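Local atomic coordinates of alpha-fucosidase (Bifidobacterium bifidum, PDB entry 2EAB), a protein that probably hydrolyses alpha-1,2-linked L-fucose as a glycoside hydrolase of family 95, represented here by its catalytic portion. Residues Thr14-Pro25 with Tyr156-Lys164. Numbering follows the deposited sequence.
Sequences TSKDDWLWYKQP and YRRDLNLSK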
loop_
_atom_site.group_PDB
_atom_site.type_symbol
_atom_site.label_atom_id
_atom_site.label_comp_id
_atom_site.label_asym_id
_atom_site.label_seq_id
_atom_site.Cartn_x
_atom_site.Cartn_y
_atom_site.Cartn_z
ATOM N N THR A 14 -13.082 18.095 21.128
ATOM C CA THR A 14 -12.139 17.663 20.090
ATOM C C THR A 14 -10.684 17.937 20.470
ATOM O O THR A 14 -9.778 17.747 19.654
ATOM C CB THR A 14 -12.430 18.342 18.730
ATOM O OG1 THR A 14 -12.392 19.767 18.883
ATOM C CG2 THR A 14 -13.785 17.919 18.188
ATOM N N SER A 15 -10.462 18.372 21.711
ATOM C CA SER A 15 -9.129 18.757 22.181
ATOM C C SER A 15 -8.096 17.630 22.113
ATOM O O SER A 15 -6.899 17.891 21.978
ATOM C CB SER A 15 -9.198 19.305 23.610
ATOM O OG SER A 15 -9.623 18.296 24.512
ATOM N N LYS A 16 -8.563 16.388 22.210
ATOM C CA LYS A 16 -7.679 15.221 22.213
ATOM C C LYS A 16 -7.579 14.544 20.842
ATOM O O LYS A 16 -6.889 13.534 20.691
ATOM C CB LYS A 16 -8.127 14.205 23.276
ATOM C CG LYS A 16 -8.346 14.784 24.678
ATOM C CD LYS A 16 -7.050 15.289 25.302
ATOM C CE LYS A 16 -7.293 15.905 26.675
ATOM N NZ LYS A 16 -8.067 17.179 26.598
ATOM N N ASP A 17 -8.269 15.102 19.850
ATOM C CA ASP A 17 -8.253 14.560 18.491
ATOM C C ASP A 17 -6.972 14.947 17.757
ATOM O O ASP A 17 -6.351 15.969 18.065
ATOM C CB ASP A 17 -9.473 15.052 17.700
ATOM C CG ASP A 17 -10.783 14.459 18.195
ATOM O OD1 ASP A 17 -10.769 13.557 19.064
ATOM O OD2 ASP A 17 -11.840 14.903 17.697
ATOM N N ASP A 18 -6.583 14.121 16.785
ATOM C CA ASP A 18 -5.417 14.393 15.948
ATOM C C ASP A 18 -5.835 15.216 14.739
ATOM O O ASP A 18 -6.681 14.783 13.963
ATOM C CB ASP A 18 -4.785 13.082 15.470
ATOM C CG ASP A 18 -4.367 12.173 16.615
ATOM O OD1 ASP A 18 -3.805 12.662 17.620
ATOM O OD2 ASP A 18 -4.591 10.951 16.496
ATOM N N TRP A 19 -5.228 16.393 14.583
ATOM C CA TRP A 19 -5.551 17.300 13.487
ATOM C C TRP A 19 -4.347 17.647 12.630
ATOM O O TRP A 19 -3.263 17.921 13.141
ATOM C CB TRP A 19 -6.051 18.633 14.042
ATOM C CG TRP A 19 -7.438 18.686 14.570
ATOM C CD1 TRP A 19 -8.260 17.643 14.883
ATOM C CD2 TRP A 19 -8.156 19.876 14.898
ATOM N NE1 TRP A 19 -9.461 18.113 15.364
ATOM C CE2 TRP A 19 -9.420 19.483 15.386
ATOM C CE3 TRP A 19 -7.855 21.244 14.813
ATOM C CZ2 TRP A 19 -10.385 20.410 15.794
ATOM C CZ3 TRP A 19 -8.812 22.163 15.219
ATOM C CH2 TRP A 19 -10.063 21.741 15.698
ATOM N N LEU A 20 -4.561 17.664 11.317
ATOM C CA LEU A 20 -3.767 18.513 10.432
ATOM C C LEU A 20 -4.577 19.797 10.318
ATOM O O LEU A 20 -5.783 19.740 10.111
ATOM C CB LEU A 20 -3.616 17.905 9.040
ATOM C CG LEU A 20 -2.684 16.715 8.814
ATOM C CD1 LEU A 20 -3.238 15.455 9.412
ATOM C CD2 LEU A 20 -2.450 16.518 7.323
ATOM N N TRP A 21 -3.935 20.949 10.477
ATOM C CA TRP A 21 -4.676 22.208 10.434
ATOM C C TRP A 21 -3.874 23.377 9.868
ATOM O O TRP A 21 -2.646 23.384 9.913
ATOM C CB TRP A 21 -5.296 22.532 11.797
ATOM C CG TRP A 21 -4.313 22.830 12.872
ATOM C CD1 TRP A 21 -3.557 21.932 13.572
ATOM C CD2 TRP A 21 -3.990 24.124 13.392
ATOM N NE1 TRP A 21 -2.774 22.592 14.492
ATOM C CE2 TRP A 21 -3.023 23.937 14.403
ATOM C CE3 TRP A 21 -4.422 25.425 13.098
ATOM C CZ2 TRP A 21 -2.481 25.006 15.127
ATOM C CZ3 TRP A 21 -3.881 26.487 13.820
ATOM C CH2 TRP A 21 -2.921 26.269 14.819
ATOM N N TYR A 22 -4.601 24.344 9.306
ATOM C CA TYR A 22 -4.019 25.431 8.516
ATOM C C TYR A 22 -4.808 26.704 8.728
ATOM O O TYR A 22 -6.026 26.668 8.860
ATOM C CB TYR A 22 -3.999 25.067 7.017
ATOM C CG TYR A 22 -3.360 23.721 6.778
ATOM C CD1 TYR A 22 -2.019 23.614 6.433
ATOM C CD2 TYR A 22 -4.091 22.545 6.965
ATOM C CE1 TYR A 22 -1.428 22.372 6.253
ATOM C CE2 TYR A 22 -3.509 21.305 6.804
ATOM C CZ TYR A 22 -2.183 21.227 6.444
ATOM O OH TYR A 22 -1.611 19.989 6.293
ATOM N N LYS A 23 -4.094 27.824 8.740
ATOM C CA LYS A 23 -4.691 29.134 8.990
ATOM C C LYS A 23 -5.078 29.866 7.700
ATOM O O LYS A 23 -5.432 31.048 7.733
ATOM C CB LYS A 23 -3.735 29.997 9.818
ATOM C CG LYS A 23 -3.437 29.443 11.204
ATOM C CD LYS A 23 -2.654 30.443 12.040
ATOM C CE LYS A 23 -2.459 29.948 13.464
ATOM N NZ LYS A 23 -1.923 31.024 14.350
ATOM N N GLN A 24 -5.022 29.167 6.569
ATOM C CA GLN A 24 -5.377 29.764 5.281
ATOM C C GLN A 24 -5.835 28.684 4.296
ATOM O O GLN A 24 -5.482 27.510 4.465
ATOM C CB GLN A 24 -4.203 30.580 4.718
ATOM C CG GLN A 24 -3.024 29.757 4.200
ATOM C CD GLN A 24 -2.247 29.046 5.295
ATOM O OE1 GLN A 24 -1.879 29.645 6.309
ATOM N NE2 GLN A 24 -1.975 27.760 5.082
ATOM N N PRO A 25 -6.648 29.066 3.286
ATOM C CA PRO A 25 -7.082 28.134 2.235
ATOM C C PRO A 25 -5.940 27.466 1.480
ATOM O O PRO A 25 -4.805 27.936 1.515
ATOM C CB PRO A 25 -7.856 29.033 1.257
ATOM C CG PRO A 25 -7.535 30.434 1.651
ATOM C CD PRO A 25 -7.246 30.401 3.105
ATOM N N TYR A 156 -10.062 32.391 10.317
ATOM C CA TYR A 156 -10.033 31.289 9.364
ATOM C C TYR A 156 -9.264 30.097 9.902
ATOM O O TYR A 156 -8.146 30.241 10.387
ATOM C CB TYR A 156 -9.431 31.710 8.017
ATOM C CG TYR A 156 -9.471 30.577 7.016
ATOM C CD1 TYR A 156 -10.463 30.515 6.044
ATOM C CD2 TYR A 156 -8.538 29.538 7.069
ATOM C CE1 TYR A 156 -10.515 29.457 5.140
ATOM C CE2 TYR A 156 -8.586 28.478 6.179
ATOM C CZ TYR A 156 -9.570 28.442 5.219
ATOM O OH TYR A 156 -9.590 27.378 4.344
ATOM N N ARG A 157 -9.871 28.919 9.793
ATOM C CA ARG A 157 -9.148 27.672 9.982
ATOM C C ARG A 157 -9.724 26.586 9.081
ATOM O O ARG A 157 -10.936 26.496 8.905
ATOM C CB ARG A 157 -9.186 27.224 11.448
ATOM C CG ARG A 157 -8.187 26.117 11.773
ATOM C CD ARG A 157 -8.346 25.592 13.191
ATOM N NE ARG A 157 -9.628 24.923 13.392
ATOM C CZ ARG A 157 -10.585 25.351 14.213
ATOM N NH1 ARG A 157 -10.414 26.453 14.934
ATOM N NH2 ARG A 157 -11.715 24.667 14.322
ATOM N N ARG A 158 -8.844 25.777 8.500
ATOM C CA ARG A 158 -9.254 24.522 7.882
ATOM C C ARG A 158 -8.472 23.396 8.538
ATOM O O ARG A 158 -7.305 23.563 8.901
ATOM C CB ARG A 158 -9.068 24.537 6.360
ATOM C CG ARG A 158 -7.628 24.580 5.885
ATOM C CD ARG A 158 -7.560 24.802 4.388
ATOM N NE ARG A 158 -6.185 24.827 3.904
ATOM C CZ ARG A 158 -5.566 23.807 3.312
ATOM N NH1 ARG A 158 -6.186 22.649 3.113
ATOM N NH2 ARG A 158 -4.314 23.951 2.915
ATOM N N ASP A 159 -9.132 22.260 8.719
ATOM C CA ASP A 159 -8.479 21.131 9.355
ATOM C C ASP A 159 -8.954 19.799 8.806
ATOM O O ASP A 159 -9.988 19.702 8.133
ATOM C CB ASP A 159 -8.651 21.182 10.884
ATOM C CG ASP A 159 -10.067 20.878 11.326
ATOM O OD1 ASP A 159 -10.532 19.737 11.113
ATOM O OD2 ASP A 159 -10.711 21.777 11.900
ATOM N N LEU A 160 -8.163 18.776 9.099
ATOM C CA LEU A 160 -8.546 17.398 8.880
ATOM C C LEU A 160 -8.428 16.699 10.218
ATOM O O LEU A 160 -7.340 16.598 10.784
ATOM C CB LEU A 160 -7.647 16.734 7.836
ATOM C CG LEU A 160 -8.028 15.314 7.402
ATOM C CD1 LEU A 160 -9.385 15.286 6.707
ATOM C CD2 LEU A 160 -6.957 14.729 6.494
ATOM N N ASN A 161 -9.572 16.260 10.729
ATOM C CA ASN A 161 -9.627 15.552 11.991
ATOM C C ASN A 161 -9.449 14.066 11.711
ATOM O O ASN A 161 -10.390 13.386 11.294
ATOM C CB ASN A 161 -10.957 15.827 12.697
ATOM C CG ASN A 161 -10.994 15.276 14.107
ATOM O OD1 ASN A 161 -10.326 14.292 14.426
ATOM N ND2 ASN A 161 -11.790 15.911 14.962
ATOM N N LEU A 162 -8.234 13.577 11.939
ATOM C CA LEU A 162 -7.906 12.185 11.652
ATOM C C LEU A 162 -8.657 11.236 12.573
ATOM O O LEU A 162 -8.943 10.101 12.201
ATOM C CB LEU A 162 -6.399 11.931 11.776
ATOM C CG LEU A 162 -5.419 12.797 10.985
ATOM C CD1 LEU A 162 -4.005 12.278 11.202
ATOM C CD2 LEU A 162 -5.759 12.824 9.499
ATOM N N SER A 163 -8.972 11.709 13.777
ATOM C CA SER A 163 -9.642 10.888 14.786
ATOM C C SER A 163 -11.111 10.635 14.469
ATOM O O SER A 163 -11.638 9.551 14.739
ATOM C CB SER A 163 -9.519 11.537 16.164
ATOM O OG SER A 163 -8.161 11.746 16.503
ATOM N N LYS A 164 -11.768 11.644 13.903
ATOM C CA LYS A 164 -13.189 11.564 13.576
ATOM C C LYS A 164 -13.447 11.331 12.085
ATOM O O LYS A 164 -14.585 11.115 11.677
ATOM C CB LYS A 164 -13.925 12.814 14.071
ATOM C CG LYS A 164 -14.109 12.843 15.587
ATOM C CD LYS A 164 -14.877 14.069 16.066
ATOM C CE LYS A 164 -15.276 13.935 17.537
ATOM N NZ LYS A 164 -14.114 13.708 18.450
#
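Antiparallel pairing at the margin of a large beta sheet joins Leu20 and Tyr22 of edge strand 19-22 to Leu160 and Arg158 of strand 156-161, in the N-terminal beta domain. Each of these two hydrogen-bonded pairs exchanges two backbone bonds; their four side chains share one sheet face, those of Trp19, Trp21, Asp159 and Asn161 the other. On the face carrying Leu20 and Tyr22, Arg158 runs extended from CG to NE and lays its guanidinium almost parallel to the phenol ring, the planes 19° apart, in an off-centre cation-pi stack. At the group's edge, NE gives an in-plane bond of 2.8 Å to Gln24 O. NH2 is hydrogen-bonded to Thr50 O. With the guanidinium gone, as in an alanine here, Gln24 O would probably lose this donor and one face of the Tyr22 ring its cover. Next along, Pro25 CD sits over the Tyr156 ring, 3.9 Å from its centroid. On the other sheet face, the Asp159 carboxylate stacks on the Trp19 ring. Where the strands end, Asp17 OD2 takes Lys164 NZ at 2.7 Å on its syn lone pair and Asn161 ND2 on the anti side, tilted 26° from the carboxylate plane. A carboxylate shared this way is likely to stay ionised, which would leave the pair held by a salt bridge near one end and the stacked guanidinium near the other.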